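Local coordinates for protein ribonuclease T2 (Homo sapiens, PDB 3T0O) that cleaves single-stranded RNA, preferentially between purine and uridine residues, and so degrades microbial RNA for sensing by TLR8 in innate immunity, at residues V16-P20 / E21-E25; P67-R70 / A71-D75; K88-W91 / E92-T96; S114-L117 / Y118-L121; Y139-A142 / D143-A147. One frame throughout, in Å; residues are numbered along the deposited sequence.

Contact 1: V16-P20 / E21-E25; sequences VQHWP and ETVCE
A strand-to-helix junction of the RNase T2 fold joins His18 and Trp19, at the end of strand 12-18, to Thr22 and Val23 of the short helix 20-23. Trp19 sits at the N-cap position, and its carbonyl receives the first helical bonds: Val23 N reaches Trp19 O at 3.1 Å, nearly straight at 162°, while the bond from Thr22 N is weak. With CG of His18 set between its own backbone N and carbonyl carbon (chi1 57°), the imidazole faces Val23, whose CG2 lies over one face in a CH-pi contact, 4.1 Å from CG2 to the ring centroid. The same imidazole stacks with His41, so the helix touches a residue that stacks on a predicted active-site histidine. The Trp19 indole meets Thr22 at its edge, where Thr22 OG1 lies in the ring plane 3.3 Å from Trp19 CD1. Their polar atoms are bonded elsewhere, Trp19 NE1 to Pro225 O and Thr22 OG1 to Ile172 O. Cys24, disulfide-bonded to Cys31, closes the turn: its N binds Pro20 O at 2.8 Å, and Cys24 SG lies 3.1 Å from the same Pro20 O.

Contact 2: P67-R70 / A71-D75; sequences PEMR and AYWPD
Two successive bends in the Met69 chain (chi2 -87°, chi3 -64°) fold its thioether against the indole of Trp73, whose CG is turned away from its backbone N to run alongside it. The result is a Met-aromatic contact at the C-terminal end of helix 66-72. Met69 is modelled in two conformers, so the thioether position holds for one of them and is less certain. In that conformer Met69 SD approaches the benzo ring obliquely, 3.5 Å from Trp73 CE3, while the terminal methyl Met69 CE rests over one face, toward the rim. In the backbone, Trp73 N donates to Met69 O at 2.7 Å, but the bond is bent and the donor stands well above the carbonyl plane, in keeping with Trp73 being the first residue to leave helical angles. Pro74, with no N-H to offer, follows immediately and sets its CB 3.7 Å from Arg70 O. The buried Trp73 indole gives its NE1 to His41 O, the backbone of a predicted active-site residue.

One residue earlier, Tyr72 N binds Glu68 O at 2.8 Å, and the side chains of the two residues cross with carboxylate and ring planes 79° apart. The carboxylate is committed to a salt bridge with Arg119 of helix 107-121; from there Glu68 OE2 also lies at the phenol edge, in the ring plane, 3.8 Å from Tyr72 CE2.

Contact 3: K88-W91 / E92-T96; sequences KHEW and EKHGT
Glu90 and His94 lie side by side and point the same way from helix 84-98, the helix that carries both of these putative active-site residues of the RNase T2 fold. Carboxylate and imidazole planes are only 28° apart, and Glu90 OE1 comes 3.1 Å from His94 CD2. A water clamps the pair, donating to Glu90 OE2 and meeting His94 NE2 in the ring plane at 2.7 Å. Outside the helix Trp44 completes the setting: its NE1 bonds Glu90 OE1 and its ring stacks on His94. On another side of the helix, the Trp91 indole lies flat against the following turn. One face takes Gly95 C and Thr96 CG2, and Trp91 CE3 is 3.5 Å from Gly95 CA, so the glycine lets the ring sit close to the backbone. The turn at 92-95 is a wider, pi-type one: Glu90 O accepts from both His94 N and Gly95 N, and Thr96 N reaches Trp91 O. Lys88 and Glu92 cross obliquely to form a salt bridge, given here for one of two deposited Glu92 conformers. Lys88 NZ approaches Glu92 OE2 at 2.8 Å on the syn side, 26° out of the carboxylate plane.

Contact 4: S114-L117 / Y118-L121; sequences SLEL and YREL
Four consecutive i to i+4 bonds, from Tyr118 N to Ser114 O through to Leu121 N to Leu117 O at 2.8 Å, make 114-121 a regular alpha-helical run. On its outer side Arg119, in one of two deposited conformers, folds back along the preceding turn: a bend at chi3 (-52°) lays the guanidinium flat over the backbone, with Glu116 CA 3.6 Å above the centre of its plane. Its NH1, committed to Glu68, lies 3.8 Å from Leu115 CB. Glu116 OE2 stays 4.4 Å from Arg119 NH2, beyond salt-bridge distance.

Arg119 and Glu116 lie on the outer side of helix 107-121, which in this RNase T2 fold packs its other face on the central antiparallel sheet. Tyr118 belongs to that inner face. Its CB brushes Leu115 O at 3.3 Å, and its ring continues over strands 12-18 and 39-45 to place OH on Trp38 O.

Glu116 and Glu120 run side by side in the same direction with carboxylate planes 29° apart. Glu120 OE2 touches Glu116 CG at 3.4 Å, and Glu116 OE2 and Glu120 OE2 are 4.1 Å apart. Arg113 probably eases their repulsion, through a salt bridge to Glu116 and a long, weak ion pair to Glu120. At the helix end, Leu121 CG lies 3.1 Å from Leu117 O, the carbonyl that its own N-H binds.

Contact 5: Y139-A142 / D143-A147; sequences YQVA and DFKDA
Hydrogen bonds of Gln140 with Asp143 close the turn in which strand 139-140 passes into helix 141-152. Gln140 N donates to Asp143 OD2 at 2.8 Å in a nearly straight bond (164°), although the donor stands well above the carboxylate plane. In return Asp143 N reaches Gln140 O at 2.9 Å. The exchange ties the Asp143 side chain back to the strand, and its negative charge would probably be favoured by the positive end of the helix dipole. Regular helical bonding then takes over, with Lys145 N on Val141 O at 3.0 Å and Asp146 N on Ala142 O.

The aromatic contact lies beside this turn. Phe144 presents its edge to the face of Tyr139 in a T-shaped pair, ring centroids 5.7 Å apart and planes at 74°. Phe144 CE2 comes nearest to Tyr139 at CB, 3.8 Å away. Asp143 OD2 meets the same tyrosine at its edge, in the ring plane and 3.7 Å from Tyr139 CD1, with the carboxylate almost perpendicular to the ring.

Far from the active-site residues, the contact links the small two-stranded sheet to the helix that follows it. Tyr139 pairs through its backbone with Val222 of strand 221-222, and Tyr139 OH bonds Lys133 O. Phe144 is buried and touches Val222 of that strand and Ile158 of strand 157-161, its ring also meeting Tyr224 edge-to-face.

Contacts 1, 2 and 3 converge on the probable catalytic centre from different elements. The side chain of His18 lies about 3 Å and that of Trp73 about 6 Å from the His41 side chain, and Trp73 NE1 packs 4.3 Å from Glu90 CG, joining contact 2 to contact 3. Contact 4 backs contact 2: Glu68 OE2 bridges to Arg119 NH1 at 2.6 Å, and Tyr72 CG lies 3.4 Å from Tyr118 CE2. Contact 4 also reaches contact 1, with Gln17 NE2 3.2 Å from Tyr118 CD1. Contact 5 stands apart, its centre about 31 Å from that of contact 3 and on the opposite side of the chain's centre.

Contact 1: V16-P20 / E21-E25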
# COMPACT_ATOMS: atom_id res chain seq x y z
N VAL A 16 -1.96 -0.26 3.19
CA VAL A 16 -0.78 -0.96 2.71
C VAL A 16 -0.27 -0.17 1.53
O VAL A 16 -1.01 0.09 0.55
CB VAL A 16 -1.21 -2.34 2.20
CG1 VAL A 16 0.07 -3.09 1.72
CG2 VAL A 16 -1.90 -3.06 3.37
N GLN A 17 1.00 0.27 1.58
CA GLN A 17 1.60 1.04 0.50
C GLN A 17 2.89 0.30 0.11
O GLN A 17 3.51 -0.33 0.94
CB GLN A 17 1.95 2.43 1.00
CG GLN A 17 0.68 3.23 1.31
CD GLN A 17 0.97 4.57 1.90
OE1 GLN A 17 0.99 4.74 3.15
NE2 GLN A 17 1.28 5.49 1.07
N HIS A 18 3.22 0.37 -1.16
CA HIS A 18 4.39 -0.38 -1.65
C HIS A 18 5.25 0.43 -2.58
O HIS A 18 4.84 1.45 -3.07
CB HIS A 18 3.99 -1.77 -2.19
CG HIS A 18 2.96 -1.72 -3.30
ND1 HIS A 18 2.33 -2.89 -3.69
CD2 HIS A 18 2.42 -0.71 -4.01
CE1 HIS A 18 1.51 -2.59 -4.69
NE2 HIS A 18 1.48 -1.28 -4.85
N TRP A 19 6.49 -0.04 -2.74
CA TRP A 19 7.51 0.66 -3.48
C TRP A 19 7.63 -0.01 -4.81
O TRP A 19 8.10 -1.12 -4.90
CB TRP A 19 8.80 0.58 -2.67
CG TRP A 19 9.92 1.32 -3.33
CD1 TRP A 19 11.14 0.79 -3.80
CD2 TRP A 19 9.98 2.72 -3.59
NE1 TRP A 19 11.91 1.81 -4.32
CE2 TRP A 19 11.23 2.99 -4.22
CE3 TRP A 19 9.11 3.79 -3.33
CZ2 TRP A 19 11.62 4.28 -4.60
CZ3 TRP A 19 9.49 5.07 -3.73
CH2 TRP A 19 10.70 5.30 -4.39
N PRO A 20 7.18 0.65 -5.87
CA PRO A 20 7.13 -0.01 -7.17
C PRO A 20 8.42 -0.61 -7.64
O PRO A 20 8.45 -1.72 -8.14
CB PRO A 20 6.72 1.14 -8.12
CG PRO A 20 5.70 1.92 -7.29
CD PRO A 20 6.47 1.94 -5.88
N GLU A 21 9.53 0.04 -7.46
CA GLU A 21 10.76 -0.58 -7.98
C GLU A 21 11.08 -1.91 -7.31
O GLU A 21 11.66 -2.80 -7.97
CB GLU A 21 11.90 0.41 -7.75
CG GLU A 21 13.32 -0.13 -8.10
CD GLU A 21 13.46 -0.61 -9.53
OE1 GLU A 21 12.79 -0.03 -10.37
OE2 GLU A 21 14.32 -1.51 -9.80
N THR A 22 10.66 -2.02 -6.05
CA THR A 22 10.81 -3.34 -5.44
C THR A 22 9.80 -4.37 -5.87
O THR A 22 10.18 -5.53 -6.18
CB THR A 22 10.75 -3.22 -3.95
OG1 THR A 22 11.83 -2.38 -3.55
CG2 THR A 22 10.90 -4.57 -3.23
N VAL A 23 8.53 -4.00 -5.88
CA VAL A 23 7.50 -4.99 -6.10
C VAL A 23 7.19 -5.31 -7.56
O VAL A 23 6.57 -6.37 -7.84
CB VAL A 23 6.22 -4.68 -5.31
CG1 VAL A 23 6.50 -4.63 -3.75
CG2 VAL A 23 5.52 -3.41 -5.81
N CYS A 24 7.54 -4.40 -8.45
CA CYS A 24 7.32 -4.66 -9.87
C CYS A 24 7.92 -5.99 -10.26
O CYS A 24 9.05 -6.35 -9.87
CB CYS A 24 8.01 -3.53 -10.65
SG CYS A 24 6.96 -2.08 -10.79
N GLU A 25 7.20 -6.69 -11.12
CA GLU A 25 7.62 -8.05 -11.55
C GLU A 25 7.94 -8.14 -12.98
O GLU A 25 8.60 -9.08 -13.41
CB GLU A 25 6.47 -9.03 -11.25
CG GLU A 25 6.27 -9.17 -9.76
CD GLU A 25 5.37 -10.36 -9.34
OE1 GLU A 25 4.89 -11.10 -10.22
OE2 GLU A 25 5.12 -10.46 -8.12

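Contact 2: P67-R70 / A71-D75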
# COMPACT_ATOMS: atom_id res chain seq x y z
N PRO A 67 -8.50 9.26 -12.36
CA PRO A 67 -7.20 9.84 -12.49
C PRO A 67 -6.34 9.66 -11.25
O PRO A 67 -5.17 9.40 -11.40
CB PRO A 67 -7.51 11.32 -12.77
CG PRO A 67 -8.83 11.24 -13.51
CD PRO A 67 -9.57 10.15 -12.81
N GLU A 68 -6.90 9.83 -10.07
CA GLU A 68 -6.17 9.60 -8.85
C GLU A 68 -5.80 8.13 -8.68
O GLU A 68 -4.69 7.81 -8.20
CB GLU A 68 -6.94 10.02 -7.64
CG GLU A 68 -6.92 11.53 -7.41
CD GLU A 68 -7.62 11.84 -6.10
OE1 GLU A 68 -8.76 12.34 -6.18
OE2 GLU A 68 -7.05 11.53 -5.03
N MET A 69 -6.72 7.24 -9.02
CA MET A 69 -6.39 5.80 -8.94
C MET A 69 -5.24 5.43 -9.87
O MET A 69 -4.39 4.61 -9.50
CB MET A 69 -7.57 4.87 -9.26
CG MET A 69 -8.79 5.15 -8.52
SD MET A 69 -8.69 4.24 -6.98
CE MET A 69 -8.68 2.57 -7.55
N ARG A 70 -5.20 5.98 -11.11
CA ARG A 70 -4.06 5.69 -11.96
C ARG A 70 -2.76 6.20 -11.39
O ARG A 70 -1.71 5.55 -11.56
CB ARG A 70 -4.27 6.24 -13.39
CG ARG A 70 -5.45 5.49 -14.08
CD ARG A 70 -5.67 5.98 -15.54
NE ARG A 70 -5.87 7.41 -15.61
CZ ARG A 70 -7.04 7.99 -15.92
NH1 ARG A 70 -8.12 7.25 -16.15
NH2 ARG A 70 -7.10 9.31 -15.95
N ALA A 71 -2.80 7.41 -10.77
CA ALA A 71 -1.55 8.01 -10.27
C ALA A 71 -1.08 7.36 -8.98
O ALA A 71 0.11 7.14 -8.81
CB ALA A 71 -1.76 9.46 -9.99
N TYR A 72 -2.03 7.03 -8.12
CA TYR A 72 -1.63 6.65 -6.76
C TYR A 72 -1.92 5.20 -6.51
O TYR A 72 -1.43 4.66 -5.48
CB TYR A 72 -2.49 7.49 -5.74
CG TYR A 72 -2.31 8.97 -5.81
CD1 TYR A 72 -1.13 9.51 -6.22
CD2 TYR A 72 -3.38 9.79 -5.51
CE1 TYR A 72 -0.99 10.94 -6.32
CE2 TYR A 72 -3.27 11.18 -5.63
CZ TYR A 72 -2.07 11.71 -6.02
OH TYR A 72 -1.94 13.12 -6.08
N TRP A 73 -2.70 4.55 -7.36
CA TRP A 73 -3.05 3.15 -7.11
C TRP A 73 -2.75 2.33 -8.37
O TRP A 73 -3.53 1.49 -8.80
CB TRP A 73 -4.51 3.08 -6.69
CG TRP A 73 -4.86 1.91 -5.83
CD1 TRP A 73 -4.34 0.64 -5.87
CD2 TRP A 73 -5.93 1.90 -4.88
NE1 TRP A 73 -4.98 -0.17 -4.90
CE2 TRP A 73 -5.97 0.60 -4.30
CE3 TRP A 73 -6.79 2.90 -4.40
CZ2 TRP A 73 -6.92 0.25 -3.26
CZ3 TRP A 73 -7.71 2.55 -3.37
CH2 TRP A 73 -7.73 1.26 -2.82
N PRO A 74 -1.57 2.50 -8.95
CA PRO A 74 -1.29 1.76 -10.18
C PRO A 74 -1.00 0.29 -9.94
O PRO A 74 -0.70 -0.10 -8.80
CB PRO A 74 0.04 2.39 -10.68
CG PRO A 74 0.76 2.82 -9.39
CD PRO A 74 -0.43 3.39 -8.56
N ASP A 75 -1.13 -0.51 -11.00
CA ASP A 75 -0.85 -1.93 -10.87
C ASP A 75 0.60 -2.18 -11.04
O ASP A 75 1.11 -2.22 -12.13
CB ASP A 75 -1.66 -2.69 -11.90
CG ASP A 75 -1.42 -4.18 -11.85
OD1 ASP A 75 -0.58 -4.61 -11.03
OD2 ASP A 75 -2.06 -4.92 -12.64

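Contact 3: K88-W91 / E92-T96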
# COMPACT_ATOMS: atom_id res chain seq x y z
N LYS A 88 -10.29 -4.51 -9.15
CA LYS A 88 -11.36 -5.46 -8.97
C LYS A 88 -10.92 -6.42 -7.84
O LYS A 88 -11.73 -6.77 -6.97
CB LYS A 88 -11.59 -6.22 -10.27
CG LYS A 88 -12.54 -7.40 -10.11
CD LYS A 88 -12.71 -8.04 -11.50
CE LYS A 88 -13.26 -9.45 -11.43
NZ LYS A 88 -14.70 -9.41 -11.08
N HIS A 89 -9.67 -6.92 -7.94
CA HIS A 89 -9.15 -7.83 -6.92
C HIS A 89 -9.22 -7.19 -5.54
O HIS A 89 -9.69 -7.80 -4.57
CB HIS A 89 -7.69 -8.20 -7.26
CG HIS A 89 -7.00 -8.98 -6.19
ND1 HIS A 89 -7.11 -10.34 -6.10
CD2 HIS A 89 -6.17 -8.59 -5.19
CE1 HIS A 89 -6.42 -10.77 -5.04
NE2 HIS A 89 -5.83 -9.73 -4.48
N GLU A 90 -8.82 -5.94 -5.45
CA GLU A 90 -8.82 -5.26 -4.17
C GLU A 90 -10.23 -5.11 -3.67
O GLU A 90 -10.49 -5.24 -2.46
CB GLU A 90 -8.16 -3.91 -4.25
CG GLU A 90 -6.61 -4.11 -4.49
CD GLU A 90 -5.90 -4.77 -3.32
OE1 GLU A 90 -6.16 -4.43 -2.14
OE2 GLU A 90 -5.08 -5.68 -3.59
N TRP A 91 -11.15 -4.70 -4.56
CA TRP A 91 -12.54 -4.58 -4.13
C TRP A 91 -13.11 -5.92 -3.62
O TRP A 91 -13.72 -6.00 -2.56
CB TRP A 91 -13.43 -4.08 -5.28
CG TRP A 91 -14.91 -4.18 -4.84
CD1 TRP A 91 -15.84 -5.11 -5.25
CD2 TRP A 91 -15.53 -3.43 -3.78
NE1 TRP A 91 -17.01 -4.91 -4.60
CE2 TRP A 91 -16.84 -3.92 -3.66
CE3 TRP A 91 -15.10 -2.41 -2.93
CZ2 TRP A 91 -17.77 -3.41 -2.72
CZ3 TRP A 91 -16.06 -1.84 -2.03
CH2 TRP A 91 -17.33 -2.38 -1.90
N GLU A 92 -12.92 -6.98 -4.38
CA GLU A 92 -13.59 -8.26 -4.11
C GLU A 92 -12.99 -8.91 -2.84
O GLU A 92 -13.72 -9.42 -1.94
CB GLU A 92 -13.61 -9.09 -5.43
CG GLU A 92 -14.46 -8.30 -6.49
CD GLU A 92 -14.81 -8.96 -7.83
OE1 GLU A 92 -14.27 -10.05 -8.15
OE2 GLU A 92 -15.64 -8.37 -8.60
N LYS A 93 -11.66 -8.77 -2.72
CA LYS A 93 -10.98 -9.37 -1.59
C LYS A 93 -11.15 -8.55 -0.32
O LYS A 93 -11.32 -9.15 0.72
CB LYS A 93 -9.52 -9.59 -1.88
CG LYS A 93 -8.76 -10.44 -0.83
CD LYS A 93 -7.31 -10.66 -1.29
CE LYS A 93 -6.61 -11.82 -0.55
NZ LYS A 93 -7.16 -13.18 -0.92
N HIS A 94 -11.09 -7.23 -0.41
CA HIS A 94 -10.97 -6.41 0.77
C HIS A 94 -12.12 -5.44 0.96
O HIS A 94 -12.65 -5.30 2.06
CB HIS A 94 -9.65 -5.60 0.71
CG HIS A 94 -8.44 -6.47 0.61
ND1 HIS A 94 -8.08 -7.37 1.59
CD2 HIS A 94 -7.56 -6.64 -0.41
CE1 HIS A 94 -6.99 -8.02 1.20
NE2 HIS A 94 -6.65 -7.58 -0.01
N GLY A 95 -12.53 -4.80 -0.13
CA GLY A 95 -13.56 -3.71 -0.05
C GLY A 95 -14.90 -4.27 0.38
O GLY A 95 -15.57 -3.64 1.19
N THR A 96 -15.28 -5.47 -0.08
CA THR A 96 -16.58 -6.02 0.29
C THR A 96 -16.64 -6.21 1.80
O THR A 96 -17.67 -6.05 2.38
CB THR A 96 -16.88 -7.36 -0.43
OG1 THR A 96 -15.84 -8.26 -0.09
CG2 THR A 96 -16.93 -7.11 -1.93
O HOH W 1 -4.71 -7.77 -1.92

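Contact 4: S114-L117 / Y118-L121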
# COMPACT_ATOMS: atom_id res chain seq x y z
N SER A 114 -9.82 5.46 0.69
CA SER A 114 -8.49 4.94 0.55
C SER A 114 -7.57 5.96 -0.04
O SER A 114 -6.47 6.20 0.46
CB SER A 114 -8.52 3.69 -0.34
OG SER A 114 -9.25 2.68 0.36
N LEU A 115 -8.01 6.63 -1.08
CA LEU A 115 -7.18 7.68 -1.67
C LEU A 115 -6.99 8.83 -0.71
O LEU A 115 -5.90 9.42 -0.67
CB LEU A 115 -7.86 8.21 -2.93
CG LEU A 115 -7.89 7.21 -4.07
CD1 LEU A 115 -8.89 7.66 -5.13
CD2 LEU A 115 -6.54 7.07 -4.72
N GLU A 116 -8.03 9.19 0.04
CA GLU A 116 -7.89 10.29 1.00
C GLU A 116 -6.89 9.96 2.03
O GLU A 116 -6.04 10.79 2.35
CB GLU A 116 -9.23 10.54 1.65
CG GLU A 116 -9.31 11.71 2.53
CD GLU A 116 -10.77 11.95 2.91
OE1 GLU A 116 -11.46 10.98 3.32
OE2 GLU A 116 -11.25 13.10 2.78
N LEU A 117 -6.95 8.75 2.55
CA LEU A 117 -6.00 8.33 3.60
C LEU A 117 -4.59 8.34 3.06
O LEU A 117 -3.64 8.74 3.75
CB LEU A 117 -6.35 6.87 4.01
CG LEU A 117 -7.61 6.90 4.86
CD1 LEU A 117 -8.01 5.46 5.04
CD2 LEU A 117 -7.25 7.50 6.26
N TYR A 118 -4.42 7.91 1.80
CA TYR A 118 -3.07 7.94 1.23
C TYR A 118 -2.53 9.40 1.20
O TYR A 118 -1.38 9.61 1.54
CB TYR A 118 -3.23 7.49 -0.24
CG TYR A 118 -1.96 7.58 -1.07
CD1 TYR A 118 -0.93 6.69 -0.87
CD2 TYR A 118 -1.85 8.56 -2.03
CE1 TYR A 118 0.23 6.79 -1.70
CE2 TYR A 118 -0.72 8.68 -2.86
CZ TYR A 118 0.29 7.76 -2.68
OH TYR A 118 1.39 7.92 -3.52
N ARG A 119 -3.37 10.36 0.84
CA ARG A 119 -2.99 11.78 0.78
C ARG A 119 -2.66 12.33 2.16
O ARG A 119 -1.76 13.17 2.31
CB ARG A 119 -4.15 12.61 0.15
CG ARG A 119 -4.43 12.21 -1.31
CD ARG A 119 -5.41 13.15 -2.06
NE ARG A 119 -6.67 13.38 -1.36
CZ ARG A 119 -7.85 12.83 -1.66
NH1 ARG A 119 -8.00 11.96 -2.64
NH2 ARG A 119 -8.91 13.17 -0.94
N GLU A 120 -3.49 11.94 3.15
CA GLU A 120 -3.36 12.47 4.49
C GLU A 120 -2.13 11.85 5.13
O GLU A 120 -1.37 12.53 5.87
CB GLU A 120 -4.62 12.16 5.30
CG GLU A 120 -5.79 12.98 4.82
CD GLU A 120 -7.07 12.66 5.54
OE1 GLU A 120 -7.11 11.75 6.40
OE2 GLU A 120 -8.03 13.37 5.24
N LEU A 121 -1.88 10.57 4.88
CA LEU A 121 -0.71 10.02 5.48
C LEU A 121 0.58 10.57 4.86
O LEU A 121 1.61 10.83 5.53
CB LEU A 121 -0.72 8.51 5.29
CG LEU A 121 -1.86 7.94 6.14
CD1 LEU A 121 -2.03 6.46 5.70
CD2 LEU A 121 -1.57 8.01 7.68

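Contact 5: Y139-A142 / D143-A147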
# COMPACT_ATOMS: atom_id res chain seq x y z
N TYR A 139 20.18 1.48 4.01
CA TYR A 139 19.68 2.02 5.23
C TYR A 139 19.67 0.91 6.24
O TYR A 139 19.96 -0.27 5.91
CB TYR A 139 18.23 2.49 5.06
CG TYR A 139 18.18 3.75 4.23
CD1 TYR A 139 18.34 4.98 4.84
CD2 TYR A 139 18.05 3.70 2.85
CE1 TYR A 139 18.36 6.14 4.13
CE2 TYR A 139 18.04 4.89 2.11
CZ TYR A 139 18.17 6.07 2.77
OH TYR A 139 18.21 7.21 2.04
N GLN A 140 19.33 1.25 7.48
CA GLN A 140 18.92 0.19 8.40
C GLN A 140 17.42 0.13 8.48
O GLN A 140 16.74 1.12 8.31
CB GLN A 140 19.44 0.48 9.79
CG GLN A 140 20.96 0.56 9.86
CD GLN A 140 21.55 -0.81 9.69
OE1 GLN A 140 21.21 -1.75 10.43
NE2 GLN A 140 22.45 -0.93 8.74
N VAL A 141 16.85 -1.06 8.68
CA VAL A 141 15.42 -1.14 8.86
C VAL A 141 14.97 -0.21 9.98
O VAL A 141 13.90 0.37 9.80
CB VAL A 141 14.96 -2.56 9.10
CG1 VAL A 141 13.48 -2.58 9.51
CG2 VAL A 141 15.23 -3.35 7.78
N ALA A 142 15.77 -0.05 11.04
CA ALA A 142 15.36 0.86 12.14
C ALA A 142 15.24 2.29 11.68
O ALA A 142 14.48 3.07 12.26
CB ALA A 142 16.38 0.77 13.29
N ASP A 143 15.93 2.64 10.60
CA ASP A 143 15.77 4.03 10.12
C ASP A 143 14.33 4.28 9.72
O ASP A 143 13.74 5.33 10.08
CB ASP A 143 16.67 4.29 8.90
CG ASP A 143 18.13 4.21 9.23
OD1 ASP A 143 18.54 4.47 10.42
OD2 ASP A 143 18.91 3.90 8.30
N PHE A 144 13.74 3.33 9.01
CA PHE A 144 12.39 3.45 8.60
C PHE A 144 11.47 3.27 9.81
O PHE A 144 10.59 4.04 10.02
CB PHE A 144 12.05 2.36 7.61
CG PHE A 144 12.61 2.61 6.29
CD1 PHE A 144 11.84 3.21 5.30
CD2 PHE A 144 13.92 2.14 5.97
CE1 PHE A 144 12.39 3.40 4.07
CE2 PHE A 144 14.45 2.32 4.72
CZ PHE A 144 13.67 2.98 3.76
N LYS A 145 11.68 2.20 10.58
CA LYS A 145 10.72 1.93 11.63
C LYS A 145 10.66 3.02 12.66
O LYS A 145 9.56 3.49 13.05
CB LYS A 145 11.02 0.56 12.25
CG LYS A 145 9.77 -0.01 12.82
CD LYS A 145 9.99 -1.44 13.29
CE LYS A 145 9.92 -2.40 12.11
NZ LYS A 145 10.10 -3.83 12.52
N ASP A 146 11.81 3.50 13.09
CA ASP A 146 11.81 4.44 14.19
C ASP A 146 11.33 5.78 13.71
O ASP A 146 10.57 6.46 14.42
CB ASP A 146 13.19 4.53 14.82
CG ASP A 146 13.57 3.25 15.51
OD1 ASP A 146 12.69 2.41 15.82
OD2 ASP A 146 14.77 3.08 15.75
N ALA A 147 11.71 6.17 12.52
CA ALA A 147 11.28 7.48 12.03
C ALA A 147 9.77 7.48 11.71
O ALA A 147 9.10 8.46 12.05
CB ALA A 147 12.14 7.89 10.88